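Segregation and condensation protein A (Thermococcus onnurineus, PDB 6IVH) probably acts as the kleisin subunit of an archaeal Smc-based condensin that helps organise and segregate chromosomes, here represented by its N-terminal domain. Local coordinates at residues A[11-19]-A[107-118]; A[31-42]-A[56-67]. One frame throughout, in Å; residues are numbered along the deposited sequence.

Interaction 1. Residues A[11-19]-A[107-118]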
loop_
_atom_site.group_PDB
_atom_site.type_symbol
_atom_site.label_atom_id
_atom_site.label_comp_id
_atom_site.label_asym_id
_atom_site.label_seq_id
_atom_site.Cartn_x
_atom_site.Cartn_y
_atom_site.Cartn_z
ATOM N N PRO A 11 -2.754 2.847 -7.421
ATOM C CA PRO A 11 -2.057 2.187 -6.302
ATOM C C PRO A 11 -0.983 1.214 -6.750
ATOM O O PRO A 11 0.041 1.075 -6.067
ATOM C CB PRO A 11 -3.190 1.462 -5.561
ATOM C CG PRO A 11 -4.422 2.212 -5.915
ATOM C CD PRO A 11 -4.220 2.734 -7.306
ATOM N N VAL A 12 -1.185 0.532 -7.879
ATOM C CA VAL A 12 -0.192 -0.424 -8.354
ATOM C C VAL A 12 1.076 0.296 -8.794
ATOM O O VAL A 12 2.192 -0.187 -8.562
ATOM C CB VAL A 12 -0.785 -1.280 -9.488
ATOM C CG1 VAL A 12 0.223 -2.321 -9.954
ATOM C CG2 VAL A 12 -2.078 -1.941 -9.029
ATOM N N ASP A 13 0.924 1.466 -9.427
ATOM C CA ASP A 13 2.078 2.247 -9.864
ATOM C C ASP A 13 3.028 2.525 -8.706
ATOM O O ASP A 13 4.246 2.355 -8.830
ATOM C CB ASP A 13 1.614 3.560 -10.497
ATOM C CG ASP A 13 0.887 3.354 -11.809
ATOM O OD1 ASP A 13 1.255 2.424 -12.555
ATOM O OD2 ASP A 13 -0.053 4.126 -12.094
ATOM N N ILE A 14 2.485 2.955 -7.566
ATOM C CA ILE A 14 3.331 3.289 -6.426
ATOM C C ILE A 14 3.975 2.034 -5.850
ATOM O O ILE A 14 5.161 2.035 -5.498
ATOM C CB ILE A 14 2.516 4.054 -5.368
ATOM C CG1 ILE A 14 1.955 5.348 -5.967
ATOM C CG2 ILE A 14 3.370 4.343 -4.143
ATOM C CD1 ILE A 14 1.062 6.131 -5.027
ATOM N N LEU A 15 3.215 0.941 -5.758
ATOM C CA LEU A 15 3.759 -0.284 -5.180
ATOM C C LEU A 15 4.839 -0.887 -6.072
ATOM O O LEU A 15 5.875 -1.342 -5.572
ATOM C CB LEU A 15 2.635 -1.289 -4.929
ATOM C CG LEU A 15 1.620 -0.893 -3.851
ATOM C CD1 LEU A 15 0.361 -1.740 -3.947
ATOM C CD2 LEU A 15 2.246 -1.009 -2.466
ATOM N N LEU A 16 4.622 -0.887 -7.393
ATOM C CA LEU A 16 5.613 -1.455 -8.307
ATOM C C LEU A 16 6.917 -0.662 -8.287
ATOM O O LEU A 16 8.007 -1.246 -8.345
ATOM C CB LEU A 16 5.058 -1.519 -9.733
ATOM C CG LEU A 16 3.987 -2.561 -10.042
ATOM C CD1 LEU A 16 3.498 -2.436 -11.473
ATOM C CD2 LEU A 16 4.553 -3.936 -9.800
ATOM N N GLN A 17 6.826 0.667 -8.234
ATOM C CA GLN A 17 8.028 1.495 -8.204
ATOM C C GLN A 17 8.799 1.310 -6.902
ATOM O O GLN A 17 10.024 1.469 -6.875
ATOM C CB GLN A 17 7.649 2.966 -8.408
ATOM C CG GLN A 17 8.841 3.931 -8.526
ATOM C CD GLN A 17 9.283 4.510 -7.191
ATOM O OE1 GLN A 17 8.520 4.537 -6.222
ATOM N NE2 GLN A 17 10.524 4.981 -7.139
ATOM N N LEU A 18 8.097 0.992 -5.812
ATOM C CA LEU A 18 8.778 0.636 -4.572
ATOM C C LEU A 18 9.505 -0.692 -4.717
ATOM O O LEU A 18 10.630 -0.851 -4.230
ATOM C CB LEU A 18 7.779 0.575 -3.414
ATOM C CG LEU A 18 7.152 1.888 -2.937
ATOM C CD1 LEU A 18 6.105 1.623 -1.865
ATOM C CD2 LEU A 18 8.228 2.825 -2.419
ATOM N N VAL A 19 8.877 -1.658 -5.388
ATOM C CA VAL A 19 9.537 -2.931 -5.652
ATOM C C VAL A 19 10.686 -2.739 -6.634
ATOM O O VAL A 19 11.804 -3.216 -6.411
ATOM C CB VAL A 19 8.520 -3.960 -6.175
ATOM C CG1 VAL A 19 9.233 -5.212 -6.656
ATOM C CG2 VAL A 19 7.503 -4.296 -5.098
ATOM N N PHE A 107 4.106 -9.955 -2.443
ATOM C CA PHE A 107 3.596 -8.870 -3.274
ATOM C C PHE A 107 2.249 -9.224 -3.892
ATOM O O PHE A 107 1.334 -8.394 -3.910
ATOM C CB PHE A 107 4.607 -8.507 -4.358
ATOM C CG PHE A 107 4.264 -7.247 -5.097
ATOM C CD1 PHE A 107 3.841 -7.291 -6.415
ATOM C CD2 PHE A 107 4.342 -6.017 -4.463
ATOM C CE1 PHE A 107 3.519 -6.130 -7.091
ATOM C CE2 PHE A 107 4.019 -4.854 -5.133
ATOM C CZ PHE A 107 3.609 -4.910 -6.450
ATOM N N ASP A 108 2.103 -10.452 -4.400
ATOM C CA ASP A 108 0.818 -10.859 -4.956
ATOM C C ASP A 108 -0.255 -10.956 -3.879
ATOM O O ASP A 108 -1.422 -10.645 -4.142
ATOM C CB ASP A 108 0.956 -12.192 -5.694
ATOM C CG ASP A 108 1.890 -12.108 -6.887
ATOM O OD1 ASP A 108 1.497 -11.512 -7.913
ATOM O OD2 ASP A 108 3.017 -12.641 -6.801
ATOM N N ASP A 109 0.116 -11.379 -2.667
ATOM C CA ASP A 109 -0.859 -11.450 -1.581
ATOM C C ASP A 109 -1.321 -10.061 -1.158
ATOM O O ASP A 109 -2.519 -9.838 -0.945
ATOM C CB ASP A 109 -0.272 -12.208 -0.389
ATOM C CG ASP A 109 -0.361 -13.713 -0.552
ATOM O OD1 ASP A 109 -1.372 -14.193 -1.107
ATOM O OD2 ASP A 109 0.578 -14.417 -0.120
ATOM N N LEU A 110 -0.385 -9.115 -1.027
ATOM C CA LEU A 110 -0.758 -7.749 -0.668
ATOM C C LEU A 110 -1.604 -7.112 -1.764
ATOM O O LEU A 110 -2.570 -6.396 -1.476
ATOM C CB LEU A 110 0.500 -6.920 -0.392
ATOM C CG LEU A 110 0.431 -5.703 0.541
ATOM C CD1 LEU A 110 1.827 -5.231 0.892
ATOM C CD2 LEU A 110 -0.348 -4.552 -0.058
ATOM N N LEU A 111 -1.256 -7.372 -3.028
ATOM C CA LEU A 111 -2.045 -6.873 -4.149
ATOM C C LEU A 111 -3.490 -7.350 -4.059
ATOM O O LEU A 111 -4.425 -6.566 -4.261
ATOM C CB LEU A 111 -1.402 -7.323 -5.465
ATOM C CG LEU A 111 -0.504 -6.360 -6.244
ATOM C CD1 LEU A 111 -1.293 -5.378 -7.074
ATOM C CD2 LEU A 111 0.413 -5.610 -5.296
ATOM N N ASP A 112 -3.693 -8.634 -3.748
ATOM C CA ASP A 112 -5.048 -9.157 -3.590
ATOM C C ASP A 112 -5.715 -8.596 -2.340
ATOM O O ASP A 112 -6.898 -8.239 -2.370
ATOM C CB ASP A 112 -5.023 -10.686 -3.543
ATOM C CG ASP A 112 -5.012 -11.315 -4.926
ATOM O OD1 ASP A 112 -3.910 -11.540 -5.473
ATOM O OD2 ASP A 112 -6.106 -11.586 -5.465
ATOM N N ALA A 113 -4.971 -8.508 -1.234
ATOM C CA ALA A 113 -5.544 -7.989 0.004
ATOM C C ALA A 113 -5.947 -6.527 -0.139
ATOM O O ALA A 113 -7.005 -6.116 0.357
ATOM C CB ALA A 113 -4.552 -8.162 1.154
ATOM N N LEU A 114 -5.123 -5.723 -0.817
ATOM C CA LEU A 114 -5.440 -4.305 -0.954
ATOM C C LEU A 114 -6.583 -4.082 -1.938
ATOM O O LEU A 114 -7.488 -3.282 -1.674
ATOM C CB LEU A 114 -4.193 -3.527 -1.379
ATOM C CG LEU A 114 -4.389 -2.051 -1.714
ATOM C CD1 LEU A 114 -4.925 -1.300 -0.514
ATOM C CD2 LEU A 114 -3.089 -1.422 -2.184
HETATM N N MSE A 115 -6.565 -4.779 -3.071
HETATM C CA MSE A 115 -7.623 -4.641 -4.073
HETATM C C MSE A 115 -8.965 -5.173 -3.576
HETATM O O MSE A 115 -10.020 -4.698 -3.999
HETATM C CB MSE A 115 -7.233 -5.352 -5.371
HETATM C CG MSE A 115 -7.082 -4.433 -6.582
HETATM SE SE MSE A 115 -5.939 -2.889 -6.261
HETATM C CE MSE A 115 -4.199 -3.715 -6.531
ATOM N N ASP A 116 -8.930 -6.164 -2.681
ATOM C CA ASP A 116 -10.169 -6.625 -2.061
ATOM C C ASP A 116 -10.729 -5.572 -1.114
ATOM O O ASP A 116 -11.948 -5.371 -1.048
ATOM C CB ASP A 116 -9.939 -7.943 -1.320
ATOM C CG ASP A 116 -10.097 -9.156 -2.223
ATOM O OD1 ASP A 116 -10.683 -9.015 -3.319
ATOM O OD2 ASP A 116 -9.641 -10.251 -1.833
ATOM N N ALA A 117 -9.854 -4.884 -0.376
ATOM C CA ALA A 117 -10.312 -3.813 0.498
ATOM C C ALA A 117 -10.744 -2.588 -0.296
ATOM O O ALA A 117 -11.661 -1.872 0.122
ATOM C CB ALA A 117 -9.215 -3.439 1.495
ATOM N N LEU A 118 -10.100 -2.332 -1.437
ATOM C CA LEU A 118 -10.463 -1.174 -2.246
ATOM C C LEU A 118 -11.850 -1.333 -2.856
ATOM O O LEU A 118 -12.629 -0.374 -2.895
ATOM C CB LEU A 118 -9.418 -0.949 -3.339
ATOM C CG LEU A 118 -8.120 -0.261 -2.915
ATOM C CD1 LEU A 118 -7.048 -0.439 -3.971
ATOM C CD2 LEU A 118 -8.367 1.215 -2.664
#
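Leu15, Leu16 and Val19 meet the ring of Phe107 in a purely apolar helix-helix contact that joins the first helix of the modelled domain, 11-20, to its last, 107-120. The short segments run nearly antiparallel, at 159° between their directions. Their axes stay 11.9 Å apart, a wide spacing that large side chains have to bridge. Phe107 makes the largest contribution: with CG anti to the backbone N (chi1 -170°), its ring is thrown across the gap between the helices. Leu15 CB meets the ring at its edge, 3.8 Å from Phe107 CE2. Two methyls approach the same ring obliquely: Val19 CG2 is 3.5 Å from Phe107 CE2, and Leu16 CD2 is 3.6 Å from Phe107 CZ, its side chain crossing the ring at about a right angle. One face of the ring is backed by its own helix, where Leu111 CD2 lies above the plane toward the rim.

Further along, Leu15 CD1 reaches into the seam between two leucines, 3.9 Å from Leu114 CD2 and 4.1 Å from Leu111 CD2. At the next level Val12 CG2 touches the terminal methyl of selenomethionine Met115, CE, at 3.7 Å; a chain bent at chi2 and chi3 brings that methyl over to the facing helix. Pro11 CG closes the end of the seam 4.2 Å from Leu118 CD1, a rigid ring suited to the first turn of a helix, where its missing N-H costs no bond.

Helix 107-120 is markedly amphipathic, since Asp108, Asp109, Asp112 and Asp116 are all exposed while Leu111, Leu114 and Leu118 take part in the contact. With carbon alone meeting carbon across the seam, cohesion rests on dispersion and the exclusion of water, and specificity on the fit of branched methyls round one aromatic ring.

Interaction 2. Residues A[31-42]-A[56-67]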
loop_
_atom_site.group_PDB
_atom_site.type_symbol
_atom_site.label_atom_id
_atom_site.label_comp_id
_atom_site.label_asym_id
_atom_site.label_seq_id
_atom_site.Cartn_x
_atom_site.Cartn_y
_atom_site.Cartn_z
ATOM N N ILE A 31 4.265 -4.772 6.342
ATOM C CA ILE A 31 3.134 -3.881 6.085
ATOM C C ILE A 31 3.242 -2.607 6.914
ATOM O O ILE A 31 2.731 -1.552 6.516
ATOM C CB ILE A 31 1.801 -4.616 6.339
ATOM C CG1 ILE A 31 0.622 -3.794 5.819
ATOM C CG2 ILE A 31 1.615 -4.903 7.816
ATOM C CD1 ILE A 31 0.682 -3.518 4.339
ATOM N N VAL A 32 3.908 -2.674 8.068
ATOM C CA VAL A 32 4.132 -1.472 8.866
ATOM C C VAL A 32 5.165 -0.579 8.192
ATOM O O VAL A 32 4.981 0.639 8.080
ATOM C CB VAL A 32 4.555 -1.851 10.296
ATOM C CG1 VAL A 32 4.864 -0.605 11.111
ATOM C CG2 VAL A 32 3.468 -2.678 10.970
ATOM N N ASP A 33 6.263 -1.172 7.722
ATOM C CA ASP A 33 7.286 -0.391 7.038
ATOM C C ASP A 33 6.842 0.010 5.637
ATOM O O ASP A 33 7.256 1.061 5.136
ATOM C CB ASP A 33 8.593 -1.181 6.978
ATOM C CG ASP A 33 9.095 -1.581 8.353
ATOM O OD1 ASP A 33 8.700 -0.931 9.345
ATOM O OD2 ASP A 33 9.886 -2.545 8.441
ATOM N N LEU A 34 5.999 -0.805 4.996
ATOM C CA LEU A 34 5.536 -0.493 3.648
ATOM C C LEU A 34 4.580 0.692 3.638
ATOM O O LEU A 34 4.545 1.447 2.658
ATOM C CB LEU A 34 4.864 -1.723 3.030
ATOM C CG LEU A 34 4.363 -1.694 1.579
ATOM C CD1 LEU A 34 2.953 -1.117 1.452
ATOM C CD2 LEU A 34 5.336 -0.941 0.686
ATOM N N THR A 35 3.802 0.870 4.707
ATOM C CA THR A 35 2.757 1.890 4.706
ATOM C C THR A 35 3.344 3.290 4.563
ATOM O O THR A 35 2.879 4.087 3.740
ATOM C CB THR A 35 1.919 1.782 5.979
ATOM O OG1 THR A 35 1.325 0.479 6.044
ATOM C CG2 THR A 35 0.819 2.834 5.982
ATOM N N GLU A 36 4.375 3.608 5.348
ATOM C CA GLU A 36 4.940 4.951 5.271
ATOM C C GLU A 36 5.754 5.150 3.998
ATOM O O GLU A 36 5.820 6.268 3.480
ATOM C CB GLU A 36 5.789 5.249 6.510
ATOM C CG GLU A 36 6.187 6.724 6.663
ATOM C CD GLU A 36 4.992 7.663 6.792
ATOM O OE1 GLU A 36 3.901 7.196 7.181
ATOM O OE2 GLU A 36 5.153 8.870 6.509
ATOM N N LYS A 37 6.372 4.086 3.475
ATOM C CA LYS A 37 7.036 4.190 2.177
ATOM C C LYS A 37 6.032 4.525 1.080
ATOM O O LYS A 37 6.329 5.311 0.171
ATOM C CB LYS A 37 7.772 2.890 1.849
ATOM C CG LYS A 37 8.893 2.535 2.814
ATOM C CD LYS A 37 9.653 1.306 2.332
ATOM C CE LYS A 37 10.737 0.895 3.317
ATOM N NZ LYS A 37 10.167 0.270 4.540
ATOM N N TYR A 38 4.835 3.938 1.152
ATOM C CA TYR A 38 3.774 4.290 0.215
ATOM C C TYR A 38 3.365 5.748 0.374
ATOM O O TYR A 38 3.176 6.462 -0.618
ATOM C CB TYR A 38 2.570 3.369 0.423
ATOM C CG TYR A 38 1.402 3.640 -0.501
ATOM C CD1 TYR A 38 0.416 4.559 -0.161
ATOM C CD2 TYR A 38 1.279 2.964 -1.707
ATOM C CE1 TYR A 38 -0.652 4.805 -1.004
ATOM C CE2 TYR A 38 0.218 3.203 -2.555
ATOM C CZ TYR A 38 -0.746 4.123 -2.199
ATOM O OH TYR A 38 -1.806 4.359 -3.045
ATOM N N ILE A 39 3.218 6.207 1.618
ATOM C CA ILE A 39 2.823 7.590 1.860
ATOM C C ILE A 39 3.938 8.544 1.448
ATOM O O ILE A 39 3.677 9.625 0.903
ATOM C CB ILE A 39 2.427 7.774 3.335
ATOM C CG1 ILE A 39 1.148 6.986 3.637
ATOM C CG2 ILE A 39 2.260 9.248 3.670
ATOM C CD1 ILE A 39 0.681 7.099 5.073
ATOM N N GLU A 40 5.194 8.164 1.700
ATOM C CA GLU A 40 6.322 8.971 1.244
ATOM C C GLU A 40 6.245 9.208 -0.257
ATOM O O GLU A 40 6.296 10.353 -0.721
ATOM C CB GLU A 40 7.646 8.296 1.609
ATOM C CG GLU A 40 8.023 8.371 3.083
ATOM C CD GLU A 40 9.264 7.557 3.410
ATOM O OE1 GLU A 40 10.067 7.293 2.488
ATOM O OE2 GLU A 40 9.438 7.178 4.589
ATOM N N ARG A 41 6.106 8.130 -1.032
ATOM C CA ARG A 41 6.030 8.265 -2.483
ATOM C C ARG A 41 4.765 9.000 -2.904
ATOM O O ARG A 41 4.797 9.813 -3.835
ATOM C CB ARG A 41 6.096 6.888 -3.143
ATOM C CG ARG A 41 5.936 6.916 -4.651
ATOM C CD ARG A 41 7.151 7.543 -5.319
ATOM N NE ARG A 41 7.150 7.315 -6.760
ATOM C CZ ARG A 41 7.967 7.919 -7.615
ATOM N NH1 ARG A 41 8.862 8.796 -7.178
ATOM N NH2 ARG A 41 7.887 7.647 -8.910
ATOM N N LEU A 42 3.646 8.733 -2.226
ATOM C CA LEU A 42 2.408 9.444 -2.533
ATOM C C LEU A 42 2.567 10.943 -2.319
ATOM O O LEU A 42 2.015 11.750 -3.075
ATOM C CB LEU A 42 1.266 8.902 -1.677
ATOM C CG LEU A 42 -0.113 9.495 -1.959
ATOM C CD1 LEU A 42 -0.514 9.225 -3.399
ATOM C CD2 LEU A 42 -1.144 8.935 -0.993
ATOM N N ALA A 56 -5.627 5.345 -5.290
ATOM C CA ALA A 56 -4.325 5.523 -4.656
ATOM C C ALA A 56 -4.434 6.324 -3.364
ATOM O O ALA A 56 -3.649 6.107 -2.433
ATOM C CB ALA A 56 -3.355 6.200 -5.622
ATOM N N ILE A 57 -5.390 7.251 -3.289
ATOM C CA ILE A 57 -5.626 7.970 -2.043
ATOM C C ILE A 57 -6.289 7.056 -1.022
ATOM O O ILE A 57 -5.898 7.023 0.151
ATOM C CB ILE A 57 -6.467 9.232 -2.308
ATOM C CG1 ILE A 57 -5.701 10.214 -3.201
ATOM C CG2 ILE A 57 -6.871 9.892 -1.003
ATOM C CD1 ILE A 57 -6.509 11.428 -3.610
ATOM N N LEU A 58 -7.295 6.290 -1.453
ATOM C CA LEU A 58 -7.980 5.371 -0.550
ATOM C C LEU A 58 -7.062 4.248 -0.080
ATOM O O LEU A 58 -7.194 3.778 1.057
ATOM C CB LEU A 58 -9.218 4.793 -1.238
ATOM C CG LEU A 58 -9.993 3.693 -0.510
ATOM C CD1 LEU A 58 -10.508 4.189 0.830
ATOM C CD2 LEU A 58 -11.135 3.192 -1.376
ATOM N N ALA A 59 -6.131 3.810 -0.932
ATOM C CA ALA A 59 -5.220 2.738 -0.545
ATOM C C ALA A 59 -4.334 3.146 0.624
ATOM O O ALA A 59 -3.916 2.292 1.415
ATOM C CB ALA A 59 -4.366 2.318 -1.742
ATOM N N ALA A 60 -4.034 4.441 0.750
ATOM C CA ALA A 60 -3.236 4.910 1.879
ATOM C C ALA A 60 -3.961 4.673 3.197
ATOM O O ALA A 60 -3.360 4.211 4.174
ATOM C CB ALA A 60 -2.902 6.392 1.705
ATOM N N SER A 61 -5.261 4.984 3.242
ATOM C CA SER A 61 -6.039 4.749 4.455
ATOM C C SER A 61 -6.103 3.264 4.787
ATOM O O SER A 61 -6.055 2.879 5.962
ATOM C CB SER A 61 -7.448 5.322 4.294
ATOM O OG SER A 61 -7.408 6.688 3.914
ATOM N N ILE A 62 -6.205 2.414 3.762
ATOM C CA ILE A 62 -6.247 0.975 3.990
ATOM C C ILE A 62 -4.918 0.480 4.549
ATOM O O ILE A 62 -4.886 -0.307 5.503
ATOM C CB ILE A 62 -6.622 0.243 2.689
ATOM C CG1 ILE A 62 -7.996 0.707 2.196
ATOM C CG2 ILE A 62 -6.597 -1.265 2.901
ATOM C CD1 ILE A 62 -8.389 0.139 0.847
ATOM N N LEU A 63 -3.802 0.938 3.973
ATOM C CA LEU A 63 -2.492 0.517 4.460
ATOM C C LEU A 63 -2.241 0.994 5.884
ATOM O O LEU A 63 -1.555 0.310 6.653
ATOM C CB LEU A 63 -1.392 1.028 3.530
ATOM C CG LEU A 63 -1.355 0.394 2.141
ATOM C CD1 LEU A 63 -0.226 0.982 1.308
ATOM C CD2 LEU A 63 -1.213 -1.115 2.256
ATOM N N VAL A 64 -2.779 2.158 6.254
ATOM C CA VAL A 64 -2.631 2.628 7.627
ATOM C C VAL A 64 -3.368 1.703 8.587
ATOM O O VAL A 64 -2.858 1.369 9.664
ATOM C CB VAL A 64 -3.114 4.085 7.751
ATOM C CG1 VAL A 64 -3.183 4.499 9.213
ATOM C CG2 VAL A 64 -2.186 5.013 6.987
ATOM N N ARG A 65 -4.573 1.263 8.211
ATOM C CA ARG A 65 -5.303 0.322 9.053
ATOM C C ARG A 65 -4.601 -1.028 9.113
ATOM O O ARG A 65 -4.507 -1.638 10.184
ATOM C CB ARG A 65 -6.734 0.154 8.546
ATOM C CG ARG A 65 -7.495 -0.969 9.243
ATOM C CD ARG A 65 -8.888 -1.158 8.664
ATOM N NE ARG A 65 -8.857 -1.415 7.226
ATOM C CZ ARG A 65 -8.651 -2.610 6.682
ATOM N NH1 ARG A 65 -8.449 -3.668 7.455
ATOM N NH2 ARG A 65 -8.644 -2.746 5.362
HETATM N N MSE A 66 -4.097 -1.507 7.979
HETATM C CA MSE A 66 -3.442 -2.808 7.933
HETATM C C MSE A 66 -2.153 -2.817 8.746
HETATM O O MSE A 66 -1.741 -3.860 9.255
HETATM C CB MSE A 66 -3.156 -3.213 6.485
HETATM C CG MSE A 66 -4.411 -3.486 5.676
HETATM SE SE MSE A 66 -4.037 -3.951 3.826
HETATM C CE MSE A 66 -3.131 -5.648 4.132
ATOM N N LYS A 67 -1.518 -1.652 8.872
ATOM C CA LYS A 67 -0.316 -1.550 9.688
ATOM C C LYS A 67 -0.630 -1.314 11.158
ATOM O O LYS A 67 0.162 -1.706 12.023
ATOM C CB LYS A 67 0.599 -0.437 9.162
ATOM C CG LYS A 67 0.578 0.858 9.962
ATOM C CD LYS A 67 1.870 1.641 9.760
ATOM C CE LYS A 67 1.863 2.959 10.525
ATOM N NZ LYS A 67 0.875 3.931 9.975
#
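The Tyr38 ring carries Leu63 CD1 over one face, 4.0 Å from the centroid and 26° off the normal, a CH-pi contact. Ile14 of helix 11-20 approaches from the opposite side, above the rim near CD2, and Ala56 O lies in the ring plane at the edge. The phenol hydroxyl donates to that oxygen, Tyr38 OH to Ala56 O at 2.6 Å, meeting a lone pair in the carbonyl plane at a C=O angle of 113°. Ala60 N makes only a weak bond, to Ile57 O, and the hydroxyl gives Ala56 O a donor from the other helix.

The two helices follow one another as an antiparallel hairpin, their axes 8.5 Å apart. Such close packing suits the small Ala56, Ala59 and Ala60, which with Leu63 form the hole for the Tyr38 knob. A chi1 of -180° sets CG trans to the backbone N, and the ring lies in that hole. Leu63 is the reciprocal knob, held among Ile31, Leu34, Thr35 and Tyr38; its CD2 is 3.7 Å from Ile31 CD1, and its CD1 3.8 Å from Leu34 CD1.

Within these segments the backbones come closest at Val32 and Lys67. Thr35 turns OG1 back to Ile31 O, which probably satisfies the hydroxyl within its own helix, while Leu63 O lies close by; Thr35 CG2 is 3.8 Å from Val64 CG2. Lys67 lays its aliphatic part against this turn, CB 3.6 Å from Ile31 O and CD 4.0 Å from Val32 CG1, a place suited to its long hydrocarbon stem.

Interlocking knobs make the middle of the contact, and Lys67, Ile31 and Thr35 extend it, while one bond ties the tip of the tyrosine to a main-chain oxygen of the facing helix and packing on both faces holds the ring's rotation.

Interaction 2 is nested, along the chain, inside the loop closed by interaction 1: a hairpin of consecutive helices, 31-47 and 54-72, lies against helices 11-20 and 107-120 that come together from far apart in sequence. The contacts share no helix, yet they abut where Pro11 packs on Ala56, Leu118 on Leu58 and Gln17 on Arg41. Interaction 2 is the tighter and more central, with 676 Å² buried against 411 Å²; its alanines permit close approach and its tyrosine and threonine bring polar groups. Interaction 1, more widely spaced and partly open at Leu16, relies on bulky apolar side chains alone. Together they build a compact helical domain, consistent with a kleisin N-terminal domain.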